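Local coordinates for protein PpBBE-like 1 D396N (Physcomitrella patens subsp. patens, PDB 6EO5) that is an engineered variant of a bicovalently flavinylated, FAD-dependent berberine bridge enzyme-like protein whose native form acts as a cellobiose oxidase, at residues 98-103 and 119-124; 332-337 and 433-438; 382-387 and 426-431. All blocks are in the same frame, centred on the assembly; numbering follows the deposited sequence.

Interaction 1 (98-103 and 119-124); sequences DMEGFK and GFRLGP
Gly119, which has no side chain, brings its backbone directly against that of 98-103, its CA 4.4 Å from Glu100 CA. Its CA also approaches Met99 O at 3.1 Å in a CA-H...O contact, and the same oxygen closes the type I turn by accepting from Phe102 N. The hydrogen bond across the contact runs from Gly119 N to Phe102 O, 2.8 Å, arriving in the carbonyl plane on a lone pair. Arg121 returns along its own segment: NH1 reaches Gly119 O at 2.9 Å, with the oxygen nearly in the guanidinium plane, so this carbonyl is held from within. Lys103, kinked at chi2 (-106°), lays its CE 3.2 Å from Gly119 O. The Phe120 ring comes obliquely to the Lys103 backbone, CE2 3.4 Å from Lys103 O, while Ile147 of helix 147-153 also packs on it. Replacing Phe120 with an alanine removes this ring and would probably open a gap between the Lys103 backbone and Ile147. The turn has its own supports. Asp98 OD1 takes Glu100 N at 2.8 Å in an Asx turn, with OD2 salt-bridged to Arg77, and Met99 CE sits 3.6 Å above the plane of the Phe102 ring, over its centre. The Gly119 to Phe102 bond lies just beyond the open end of the hairpin of strands 105-108 and 113-117, consistent with an extension of their antiparallel pairing. The contact thus joins an Asx turn and a type I turn after strand 95-98 to Arg121, the N-cap of helix 122-133, within the FAD-binding domain of a VAO-type flavoenzyme, with the Met99 side chain near the bound FAD.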
loop_
_atom_site.group_PDB
_atom_site.type_symbol
_atom_site.label_atom_id
_atom_site.label_comp_id
_atom_site.label_asym_id
_atom_site.label_seq_id
_atom_site.Cartn_x
_atom_site.Cartn_y
_atom_site.Cartn_z
ATOM N N ASP A 98 -10.261 -10.166 -11.774
ATOM C CA ASP A 98 -10.567 -8.821 -11.301
ATOM C C ASP A 98 -11.753 -8.871 -10.340
ATOM O O ASP A 98 -12.859 -9.260 -10.729
ATOM C CB ASP A 98 -10.851 -7.911 -12.493
ATOM C CG ASP A 98 -11.066 -6.464 -12.095
ATOM O OD1 ASP A 98 -11.850 -6.188 -11.160
ATOM O OD2 ASP A 98 -10.449 -5.591 -12.732
ATOM N N MET A 99 -11.529 -8.461 -9.091
ATOM C CA MET A 99 -12.509 -8.601 -8.023
ATOM C C MET A 99 -13.427 -7.381 -7.884
ATOM O O MET A 99 -14.003 -7.166 -6.810
ATOM C CB MET A 99 -11.790 -8.881 -6.703
ATOM C CG MET A 99 -11.048 -10.195 -6.706
ATOM S SD MET A 99 -12.181 -11.595 -6.809
ATOM C CE MET A 99 -12.796 -11.648 -5.119
ATOM N N GLU A 100 -13.592 -6.607 -8.959
ATOM C CA GLU A 100 -14.331 -5.350 -8.911
ATOM C C GLU A 100 -15.767 -5.522 -8.429
ATOM O O GLU A 100 -16.361 -4.574 -7.899
ATOM C CB GLU A 100 -14.311 -4.750 -10.306
ATOM C CG GLU A 100 -14.983 -3.438 -10.506
ATOM C CD GLU A 100 -14.796 -2.982 -11.936
ATOM O OE1 GLU A 100 -14.875 -3.848 -12.851
ATOM O OE2 GLU A 100 -14.526 -1.776 -12.136
ATOM N N GLY A 101 -16.344 -6.710 -8.612
ATOM C CA GLY A 101 -17.720 -6.961 -8.248
ATOM C C GLY A 101 -17.975 -7.248 -6.790
ATOM O O GLY A 101 -19.127 -7.451 -6.399
ATOM N N PHE A 102 -16.941 -7.269 -5.957
ATOM C CA PHE A 102 -17.094 -7.572 -4.534
ATOM C C PHE A 102 -17.061 -6.259 -3.758
ATOM O O PHE A 102 -16.007 -5.825 -3.282
ATOM C CB PHE A 102 -16.012 -8.533 -4.070
ATOM C CG PHE A 102 -16.223 -9.938 -4.529
ATOM C CD1 PHE A 102 -16.094 -10.268 -5.867
ATOM C CD2 PHE A 102 -16.546 -10.935 -3.623
ATOM C CE1 PHE A 102 -16.289 -11.573 -6.300
ATOM C CE2 PHE A 102 -16.741 -12.247 -4.043
ATOM C CZ PHE A 102 -16.615 -12.564 -5.383
ATOM N N LYS A 103 -18.236 -5.624 -3.619
ATOM C CA LYS A 103 -18.371 -4.347 -2.927
ATOM C C LYS A 103 -19.310 -4.450 -1.728
ATOM O O LYS A 103 -19.958 -3.468 -1.353
ATOM C CB LYS A 103 -18.846 -3.258 -3.888
ATOM C CG LYS A 103 -17.977 -3.115 -5.128
ATOM C CD LYS A 103 -17.108 -1.871 -5.092
ATOM C CE LYS A 103 -16.104 -1.869 -6.250
ATOM N NZ LYS A 103 -16.471 -0.989 -7.398
ATOM N N GLY A 119 -13.177 -5.849 -3.537
ATOM C CA GLY A 119 -13.175 -4.991 -4.701
ATOM C C GLY A 119 -13.177 -3.505 -4.423
ATOM O O GLY A 119 -13.098 -2.711 -5.368
ATOM N N PHE A 120 -13.238 -3.108 -3.155
ATOM C CA PHE A 120 -13.346 -1.703 -2.786
ATOM C C PHE A 120 -12.067 -0.929 -3.107
ATOM O O PHE A 120 -10.949 -1.455 -3.016
ATOM C CB PHE A 120 -13.649 -1.579 -1.294
ATOM C CG PHE A 120 -15.042 -1.132 -0.993
ATOM C CD1 PHE A 120 -15.400 0.204 -1.132
ATOM C CD2 PHE A 120 -16.000 -2.039 -0.549
ATOM C CE1 PHE A 120 -16.699 0.626 -0.841
ATOM C CE2 PHE A 120 -17.302 -1.627 -0.259
ATOM C CZ PHE A 120 -17.647 -0.296 -0.410
ATOM N N ARG A 121 -12.251 0.339 -3.482
ATOM C CA ARG A 121 -11.183 1.326 -3.548
ATOM C C ARG A 121 -11.252 2.206 -2.305
ATOM O O ARG A 121 -12.287 2.294 -1.648
ATOM C CB ARG A 121 -11.284 2.189 -4.811
ATOM C CG ARG A 121 -11.624 1.451 -6.097
ATOM C CD ARG A 121 -10.823 0.202 -6.262
ATOM N NE ARG A 121 -10.473 -0.065 -7.656
ATOM C CZ ARG A 121 -10.982 -1.051 -8.392
ATOM N NH1 ARG A 121 -11.890 -1.877 -7.872
ATOM N NH2 ARG A 121 -10.583 -1.205 -9.656
ATOM N N LEU A 122 -10.137 2.866 -1.981
ATOM C CA LEU A 122 -10.062 3.566 -0.699
ATOM C C LEU A 122 -11.004 4.766 -0.657
ATOM O O LEU A 122 -11.645 5.018 0.372
ATOM C CB LEU A 122 -8.629 4.004 -0.407
ATOM C CG LEU A 122 -7.589 2.906 -0.185
ATOM C CD1 LEU A 122 -6.311 3.526 0.330
ATOM C CD2 LEU A 122 -8.092 1.807 0.759
ATOM N N GLY A 123 -11.096 5.517 -1.754
ATOM C CA GLY A 123 -11.987 6.651 -1.834
ATOM C C GLY A 123 -13.414 6.296 -1.450
ATOM O O GLY A 123 -13.955 6.783 -0.450
ATOM N N PRO A 124 -14.055 5.436 -2.245
ATOM C CA PRO A 124 -15.408 4.986 -1.886
ATOM C C PRO A 124 -15.497 4.340 -0.510
ATOM O O PRO A 124 -16.534 4.471 0.160
ATOM C CB PRO A 124 -15.744 3.989 -3.001
ATOM C CG PRO A 124 -14.948 4.493 -4.169
ATOM C CD PRO A 124 -13.660 4.976 -3.588
#

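Interaction 2 (332-337 and 433-438); sequences KAKSIY and DRDMPL
Asp433 presents its carboxylate to Lys332 and Lys334, two lysines on the outermost strand, 331-338, of a seven-stranded antiparallel sheet, and it does so from an Asx turn combined with a type I turn spanning Asp433 to Met436. The ionic contacts come first. Lys334 NZ meets Asp433 OD2 at 2.7 Å on the syn lone pair, while Lys332 NZ meets OD1 at 2.7 Å from above the carboxylate plane, so each oxygen has its own ammonium group. Asp433 reaches them with CG anti to the backbone N (chi1 179°); Lys334 folds over at chi3 and chi4 to bring its NZ back. Asp435 OD2 adds only long ion pairs, 3.8 Å from Lys332 NZ and 3.9 Å from Lys334 NZ, completing a four-residue network. Outside it, Lys332 has a second salt bridge to Glu84, and Lys334 a cation-pi contact with Trp416 of helix 405-420; these extra partners probably help to hold both lysines charged in a buried setting. Water makes a further link: one molecule accepts from Ser335 N at 2.7 Å and donates to Asp433 OD2 at 2.6 Å, joining the strand backbone to the same carboxylate. Hydrogen bonds internal to the turn fix its shape, Met436 N binding Asp433 O. Asp435 N binds Asp433 OD1 at 3.0 Å, approaching the carboxylate from the face opposite to Lys332 NZ.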
loop_
_atom_site.group_PDB
_atom_site.type_symbol
_atom_site.label_atom_id
_atom_site.label_comp_id
_atom_site.label_asym_id
_atom_site.label_seq_id
_atom_site.Cartn_x
_atom_site.Cartn_y
_atom_site.Cartn_z
ATOM N N LYS A 332 9.989 3.171 -12.071
ATOM C CA LYS A 332 10.576 2.173 -11.190
ATOM C C LYS A 332 10.574 2.737 -9.773
ATOM O O LYS A 332 10.958 3.893 -9.561
ATOM C CB LYS A 332 11.990 1.809 -11.636
ATOM C CG LYS A 332 12.748 0.922 -10.664
ATOM C CD LYS A 332 12.140 -0.461 -10.574
ATOM C CE LYS A 332 12.885 -1.281 -9.547
ATOM N NZ LYS A 332 12.202 -2.564 -9.277
ATOM N N ALA A 333 10.116 1.936 -8.812
ATOM C CA ALA A 333 10.071 2.334 -7.410
ATOM C C ALA A 333 10.889 1.368 -6.552
ATOM O O ALA A 333 10.950 0.164 -6.825
ATOM C CB ALA A 333 8.624 2.398 -6.903
ATOM N N LYS A 334 11.537 1.912 -5.520
ATOM C CA LYS A 334 12.227 1.118 -4.507
ATOM C C LYS A 334 11.889 1.691 -3.135
ATOM O O LYS A 334 11.374 2.806 -3.022
ATOM C CB LYS A 334 13.745 1.110 -4.742
ATOM C CG LYS A 334 14.134 0.714 -6.161
ATOM C CD LYS A 334 15.636 0.720 -6.415
ATOM C CE LYS A 334 16.362 -0.370 -5.655
ATOM N NZ LYS A 334 16.009 -1.745 -6.119
ATOM N N SER A 335 12.160 0.929 -2.077
ATOM C CA SER A 335 11.923 1.447 -0.729
ATOM C C SER A 335 12.977 0.902 0.232
ATOM O O SER A 335 13.741 -0.024 -0.098
ATOM C CB SER A 335 10.509 1.111 -0.229
ATOM O OG SER A 335 10.420 -0.226 0.239
ATOM N N ILE A 336 13.014 1.488 1.433
ATOM C CA ILE A 336 13.951 1.068 2.472
ATOM C C ILE A 336 13.427 1.563 3.809
ATOM O O ILE A 336 12.631 2.499 3.866
ATOM C CB ILE A 336 15.374 1.609 2.188
ATOM C CG1 ILE A 336 16.436 0.616 2.668
ATOM C CG2 ILE A 336 15.559 2.991 2.782
ATOM C CD1 ILE A 336 17.812 0.961 2.201
ATOM N N TYR A 337 13.874 0.932 4.896
ATOM C CA TYR A 337 13.535 1.366 6.250
ATOM C C TYR A 337 14.768 1.923 6.960
ATOM O O TYR A 337 15.879 1.400 6.807
ATOM C CB TYR A 337 12.939 0.219 7.076
ATOM C CG TYR A 337 11.463 0.003 6.844
ATOM C CD1 TYR A 337 10.504 0.874 7.401
ATOM C CD2 TYR A 337 11.015 -1.065 6.065
ATOM C CE1 TYR A 337 9.127 0.675 7.174
ATOM C CE2 TYR A 337 9.657 -1.269 5.829
ATOM C CZ TYR A 337 8.721 -0.403 6.381
ATOM O OH TYR A 337 7.389 -0.636 6.129
ATOM N N ASP A 433 9.177 -4.424 -5.111
ATOM C CA ASP A 433 10.408 -4.186 -5.870
ATOM C C ASP A 433 11.010 -5.538 -6.226
ATOM O O ASP A 433 11.443 -6.277 -5.334
ATOM C CB ASP A 433 11.389 -3.349 -5.041
ATOM C CG ASP A 433 12.723 -3.071 -5.753
ATOM O OD1 ASP A 433 12.986 -3.566 -6.888
ATOM O OD2 ASP A 433 13.525 -2.338 -5.138
ATOM N N ARG A 434 11.049 -5.854 -7.524
ATOM C CA ARG A 434 11.472 -7.183 -7.961
ATOM C C ARG A 434 12.939 -7.476 -7.653
ATOM O O ARG A 434 13.336 -8.648 -7.646
ATOM C CB ARG A 434 11.209 -7.340 -9.459
ATOM C CG ARG A 434 11.319 -8.757 -9.964
ATOM C CD ARG A 434 10.850 -8.834 -11.403
ATOM N NE ARG A 434 10.920 -10.180 -11.962
ATOM C CZ ARG A 434 10.203 -10.566 -13.010
ATOM N NH1 ARG A 434 9.374 -9.707 -13.582
ATOM N NH2 ARG A 434 10.309 -11.801 -13.486
ATOM N N ASP A 435 13.749 -6.451 -7.390
ATOM C CA ASP A 435 15.156 -6.618 -7.046
ATOM C C ASP A 435 15.406 -6.774 -5.554
ATOM O O ASP A 435 16.574 -6.889 -5.157
ATOM C CB ASP A 435 15.977 -5.421 -7.528
ATOM C CG ASP A 435 15.805 -5.144 -8.994
ATOM O OD1 ASP A 435 15.748 -6.113 -9.783
ATOM O OD2 ASP A 435 15.731 -3.941 -9.344
ATOM N N MET A 436 14.357 -6.720 -4.708
ATOM C CA MET A 436 14.568 -6.977 -3.289
ATOM C C MET A 436 14.506 -8.480 -3.031
ATOM O O MET A 436 13.610 -9.154 -3.550
ATOM C CB MET A 436 13.523 -6.265 -2.432
ATOM C CG MET A 436 13.604 -4.742 -2.405
ATOM S SD MET A 436 15.233 -4.147 -1.925
ATOM C CE MET A 436 15.402 -4.715 -0.258
ATOM N N PRO A 437 15.446 -9.044 -2.279
ATOM C CA PRO A 437 15.262 -10.412 -1.794
ATOM C C PRO A 437 14.110 -10.460 -0.794
ATOM O O PRO A 437 13.896 -9.519 -0.027
ATOM C CB PRO A 437 16.599 -10.721 -1.118
ATOM C CG PRO A 437 17.055 -9.420 -0.625
ATOM C CD PRO A 437 16.651 -8.425 -1.698
ATOM N N LEU A 438 13.383 -11.582 -0.788
ATOM C CA LEU A 438 12.238 -11.736 0.101
ATOM C C LEU A 438 12.607 -11.563 1.574
ATOM O O LEU A 438 11.772 -11.104 2.360
ATOM C CB LEU A 438 11.579 -13.094 -0.121
ATOM C CG LEU A 438 10.740 -13.275 -1.392
ATOM C CD1 LEU A 438 9.943 -14.565 -1.315
ATOM C CD2 LEU A 438 9.803 -12.093 -1.647
HETATM O O HOH W 1 13.103 -1.548 -2.668
#

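Interaction 3 (382-387 and 426-431); sequences TAFIHR and QAYQNY. With FAD (flavin-adenine dinucleotide), chain C.
Gln429 carries CG in the crowded position between backbone N and carbonyl carbon (chi1 46°), and a further bend at chi2 turns its amide toward His386; Phe384, with CG anti to N (chi1 -168°), swings its ring toward Tyr428. The motif on one side is an inverse gamma turn centred on His386; on the other, residues 426-431 form part of the flavin pocket. The polar core is the bond from His386 NE2 to Gln429 OE1, 2.9 Å, lying near the imidazole plane and meeting a lone pair in the carbonyl plane, although ring and amide stand 80° apart. Ala427 O is also 3.0 Å from His386 NE2, but the poor angle rules out a hydrogen bond. Gln426 OE1 lies at the ring's other nitrogen side, 3.6 Å from His386 ND1, its amide almost coplanar with the imidazole. Tyr337 of strand 331-338 stacks on this histidine ring, and Phe384 takes His386 CD2 over one of its faces. The aromatic part of the contact is edge to edge: Phe384 CE2 touches Tyr428 CE1 at 3.6 Å, each atom near the plane of the other ring. Water 2 accepts from Gln429 NE2 at 2.9 Å and from Ile385 N, and donates to Ala383 O, so both ends of the Gln429 amide are tied to the opposite segment. Through Tyr428 the arrangement reaches the cofactor. Its hydroxyl, which also has Gly155 N as a hydrogen-bond partner, donates to the flavin: Tyr428 OH lies 2.6 Å from FAD O2, at the edge of the phenol ring.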
loop_
_atom_site.group_PDB
_atom_site.type_symbol
_atom_site.label_atom_id
_atom_site.label_comp_id
_atom_site.label_asym_id
_atom_site.label_seq_id
_atom_site.Cartn_x
_atom_site.Cartn_y
_atom_site.Cartn_z
ATOM N N THR A 382 2.439 -11.050 13.386
ATOM C CA THR A 382 1.945 -10.820 12.034
ATOM C C THR A 382 3.064 -11.064 11.037
ATOM O O THR A 382 4.250 -11.029 11.372
ATOM C CB THR A 382 1.378 -9.396 11.833
ATOM O OG1 THR A 382 2.435 -8.430 11.914
ATOM C CG2 THR A 382 0.295 -9.077 12.876
ATOM N N ALA A 383 2.659 -11.322 9.797
ATOM C CA ALA A 383 3.614 -11.403 8.705
ATOM C C ALA A 383 4.298 -10.067 8.435
ATOM O O ALA A 383 5.313 -10.043 7.734
ATOM C CB ALA A 383 2.915 -11.903 7.439
ATOM N N PHE A 384 3.775 -8.961 8.959
ATOM C CA PHE A 384 4.401 -7.654 8.797
ATOM C C PHE A 384 5.406 -7.443 9.927
ATOM O O PHE A 384 5.024 -7.381 11.100
ATOM C CB PHE A 384 3.352 -6.539 8.781
ATOM C CG PHE A 384 3.890 -5.212 8.340
ATOM C CD1 PHE A 384 4.477 -4.348 9.256
ATOM C CD2 PHE A 384 3.836 -4.837 7.001
ATOM C CE1 PHE A 384 4.991 -3.123 8.852
ATOM C CE2 PHE A 384 4.350 -3.613 6.586
ATOM C CZ PHE A 384 4.921 -2.750 7.523
ATOM N N ILE A 385 6.684 -7.314 9.568
ATOM C CA ILE A 385 7.774 -7.357 10.540
ATOM C C ILE A 385 8.335 -5.979 10.887
ATOM O O ILE A 385 9.028 -5.847 11.906
ATOM C CB ILE A 385 8.922 -8.270 10.043
ATOM C CG1 ILE A 385 9.608 -7.666 8.806
ATOM C CG2 ILE A 385 8.412 -9.684 9.751
ATOM C CD1 ILE A 385 10.925 -8.354 8.426
ATOM N N HIS A 386 8.057 -4.958 10.082
ATOM C CA HIS A 386 8.740 -3.671 10.201
ATOM C C HIS A 386 8.126 -2.874 11.344
ATOM O O HIS A 386 7.355 -1.929 11.158
ATOM C CB HIS A 386 8.671 -2.937 8.872
ATOM C CG HIS A 386 8.887 -3.837 7.699
ATOM N ND1 HIS A 386 10.106 -4.428 7.428
ATOM C CD2 HIS A 386 8.029 -4.287 6.753
ATOM C CE1 HIS A 386 9.990 -5.193 6.356
ATOM N NE2 HIS A 386 8.741 -5.121 5.924
ATOM N N ARG A 387 8.494 -3.266 12.562
ATOM C CA ARG A 387 7.884 -2.733 13.771
ATOM C C ARG A 387 8.867 -1.931 14.615
ATOM O O ARG A 387 8.576 -1.657 15.786
ATOM C CB ARG A 387 7.296 -3.872 14.601
ATOM C CG ARG A 387 6.371 -4.783 13.823
ATOM C CD ARG A 387 5.073 -4.083 13.537
ATOM N NE ARG A 387 4.067 -5.004 13.020
ATOM C CZ ARG A 387 2.818 -4.642 12.746
ATOM N NH1 ARG A 387 2.447 -3.381 12.956
ATOM N NH2 ARG A 387 1.947 -5.528 12.272
ATOM N N GLN A 426 15.856 -3.628 5.185
ATOM C CA GLN A 426 14.454 -3.989 5.045
ATOM C C GLN A 426 13.734 -3.000 4.139
ATOM O O GLN A 426 14.127 -1.835 4.010
ATOM C CB GLN A 426 13.755 -4.049 6.396
ATOM C CG GLN A 426 14.561 -4.689 7.497
ATOM C CD GLN A 426 14.299 -4.007 8.855
ATOM O OE1 GLN A 426 13.138 -3.768 9.254
ATOM N NE2 GLN A 426 15.381 -3.661 9.550
ATOM N N ALA A 427 12.680 -3.491 3.497
ATOM C CA ALA A 427 11.880 -2.710 2.572
ATOM C C ALA A 427 10.404 -2.975 2.842
ATOM O O ALA A 427 10.043 -3.955 3.499
ATOM C CB ALA A 427 12.227 -3.041 1.118
ATOM N N TYR A 428 9.553 -2.092 2.304
ATOM C CA TYR A 428 8.107 -2.118 2.521
ATOM C C TYR A 428 7.426 -2.781 1.326
ATOM O O TYR A 428 7.520 -2.283 0.196
ATOM C CB TYR A 428 7.581 -0.697 2.739
ATOM C CG TYR A 428 6.071 -0.571 2.894
ATOM C CD1 TYR A 428 5.345 -1.473 3.668
ATOM C CD2 TYR A 428 5.381 0.479 2.285
ATOM C CE1 TYR A 428 3.976 -1.353 3.804
ATOM C CE2 TYR A 428 4.011 0.616 2.418
ATOM C CZ TYR A 428 3.311 -0.295 3.183
ATOM O OH TYR A 428 1.947 -0.151 3.313
ATOM N N GLN A 429 6.722 -3.891 1.582
ATOM C CA GLN A 429 6.248 -4.752 0.502
ATOM C C GLN A 429 5.104 -4.152 -0.308
ATOM O O GLN A 429 4.810 -4.668 -1.397
ATOM C CB GLN A 429 5.833 -6.110 1.067
ATOM C CG GLN A 429 4.971 -6.048 2.318
ATOM C CD GLN A 429 5.776 -6.187 3.599
ATOM O OE1 GLN A 429 6.799 -5.507 3.794
ATOM N NE2 GLN A 429 5.321 -7.073 4.485
ATOM N N ASN A 430 4.442 -3.090 0.176
ATOM C CA ASN A 430 3.496 -2.408 -0.698
ATOM C C ASN A 430 4.181 -1.485 -1.687
ATOM O O ASN A 430 3.528 -1.031 -2.630
ATOM C CB ASN A 430 2.464 -1.613 0.095
ATOM C CG ASN A 430 1.242 -2.428 0.440
ATOM O OD1 ASN A 430 0.708 -2.312 1.544
ATOM N ND2 ASN A 430 0.786 -3.250 -0.497
ATOM N N TYR A 431 5.464 -1.194 -1.496
ATOM C CA TYR A 431 6.275 -0.570 -2.546
ATOM C C TYR A 431 7.077 -1.637 -3.301
ATOM O O TYR A 431 8.283 -1.525 -3.510
ATOM C CB TYR A 431 7.180 0.503 -1.944
ATOM C CG TYR A 431 6.424 1.582 -1.199
ATOM C CD1 TYR A 431 5.105 1.886 -1.522
ATOM C CD2 TYR A 431 7.028 2.301 -0.172
ATOM C CE1 TYR A 431 4.403 2.871 -0.846
ATOM C CE2 TYR A 431 6.331 3.294 0.515
ATOM C CZ TYR A 431 5.013 3.571 0.173
ATOM O OH TYR A 431 4.309 4.556 0.850
HETATM P PA FAD C . -3.235 -4.658 -6.992
HETATM O O1A FAD C . -2.215 -4.424 -8.096
HETATM O O2A FAD C . -4.598 -4.984 -7.546
HETATM O O5B FAD C . -2.778 -5.766 -5.911
HETATM C C5B FAD C . -1.445 -5.851 -5.455
HETATM C C4B FAD C . -1.091 -7.285 -5.079
HETATM O O4B FAD C . -2.075 -7.820 -4.212
HETATM C C3B FAD C . -1.040 -8.198 -6.291
HETATM O O3B FAD C . -0.083 -9.207 -6.050
HETATM C C2B FAD C . -2.412 -8.818 -6.299
HETATM O O2B FAD C . -2.424 -10.056 -6.965
HETATM C C1B FAD C . -2.714 -8.937 -4.810
HETATM N N9A FAD C . -4.180 -8.946 -4.605
HETATM C C8A FAD C . -5.082 -8.018 -5.070
HETATM N N7A FAD C . -6.324 -8.390 -4.693
HETATM C C5A FAD C . -6.233 -9.544 -3.999
HETATM C C6A FAD C . -7.189 -10.348 -3.407
HETATM N N6A FAD C . -8.471 -10.005 -3.473
HETATM N N1A FAD C . -6.804 -11.496 -2.749
HETATM C C2A FAD C . -5.473 -11.841 -2.700
HETATM N N3A FAD C . -4.520 -11.042 -3.296
HETATM C C4A FAD C . -4.896 -9.910 -3.940
HETATM N N1 FAD C . 0.749 2.369 0.057
HETATM C C2 FAD C . 0.558 2.758 1.387
HETATM O O2 FAD C . 0.783 1.994 2.350
HETATM N N3 FAD C . 0.086 4.033 1.649
HETATM C C4 FAD C . -0.183 4.909 0.619
HETATM O O4 FAD C . -0.613 6.029 0.880
HETATM C C4X FAD C . 0.010 4.526 -0.699
HETATM N N5 FAD C . -0.306 5.392 -1.724
HETATM C C5X FAD C . -0.423 4.915 -3.016
HETATM C C6 FAD C . -0.878 5.766 -4.018
HETATM C C7 FAD C . -1.135 5.313 -5.322
HETATM C C7M FAD C . -1.646 6.266 -6.378
HETATM C C8 FAD C . -0.809 3.976 -5.636
HETATM C C8M FAD C . -0.947 3.446 -7.050
HETATM C C9 FAD C . -0.262 3.156 -4.631
HETATM C C9A FAD C . -0.080 3.598 -3.308
HETATM N N10 FAD C . 0.499 2.816 -2.300
HETATM C C10 FAD C . 0.439 3.232 -0.984
HETATM C "C1'" FAD C . 0.929 1.409 -2.548
HETATM C "C2'" FAD C . -0.257 0.478 -2.312
HETATM O "O2'" FAD C . -0.498 0.233 -0.945
HETATM C "C3'" FAD C . 0.019 -0.837 -3.003
HETATM O "O3'" FAD C . 0.198 -0.531 -4.365
HETATM C "C4'" FAD C . -1.140 -1.803 -2.779
HETATM O "O4'" FAD C . -0.632 -3.123 -2.765
HETATM C "C5'" FAD C . -2.213 -1.620 -3.850
HETATM O "O5'" FAD C . -3.254 -2.572 -3.769
HETATM P P FAD C . -4.228 -2.754 -5.047
HETATM O O1P FAD C . -5.346 -3.707 -4.693
HETATM O O2P FAD C . -4.736 -1.453 -5.608
HETATM O O3P FAD C . -3.211 -3.269 -6.182
HETATM O O HOH W 2 6.780 -8.183 6.736
#

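In the fold
From the N terminus, interaction 1 comes first, closing a short loop around the hairpin of strands 105-108 and 113-117 and tying the turn after strand 95-98 to the start of helix 122-133. It is complete before the others open. Interaction 2 then spans about a hundred residues, bringing the edge strand 331-338 to the loop ahead of helix 438-442. Interaction 3 opens and closes within that span, pairing the loop between strands 361-367 and 391-398 with the flavin-facing segment 426-431. Interactions 2 and 3 touch, their centres about 11 Å apart, whereas interactions 1 and 2 lie on opposite sides of the chain's centre, with centres about 26 Å apart.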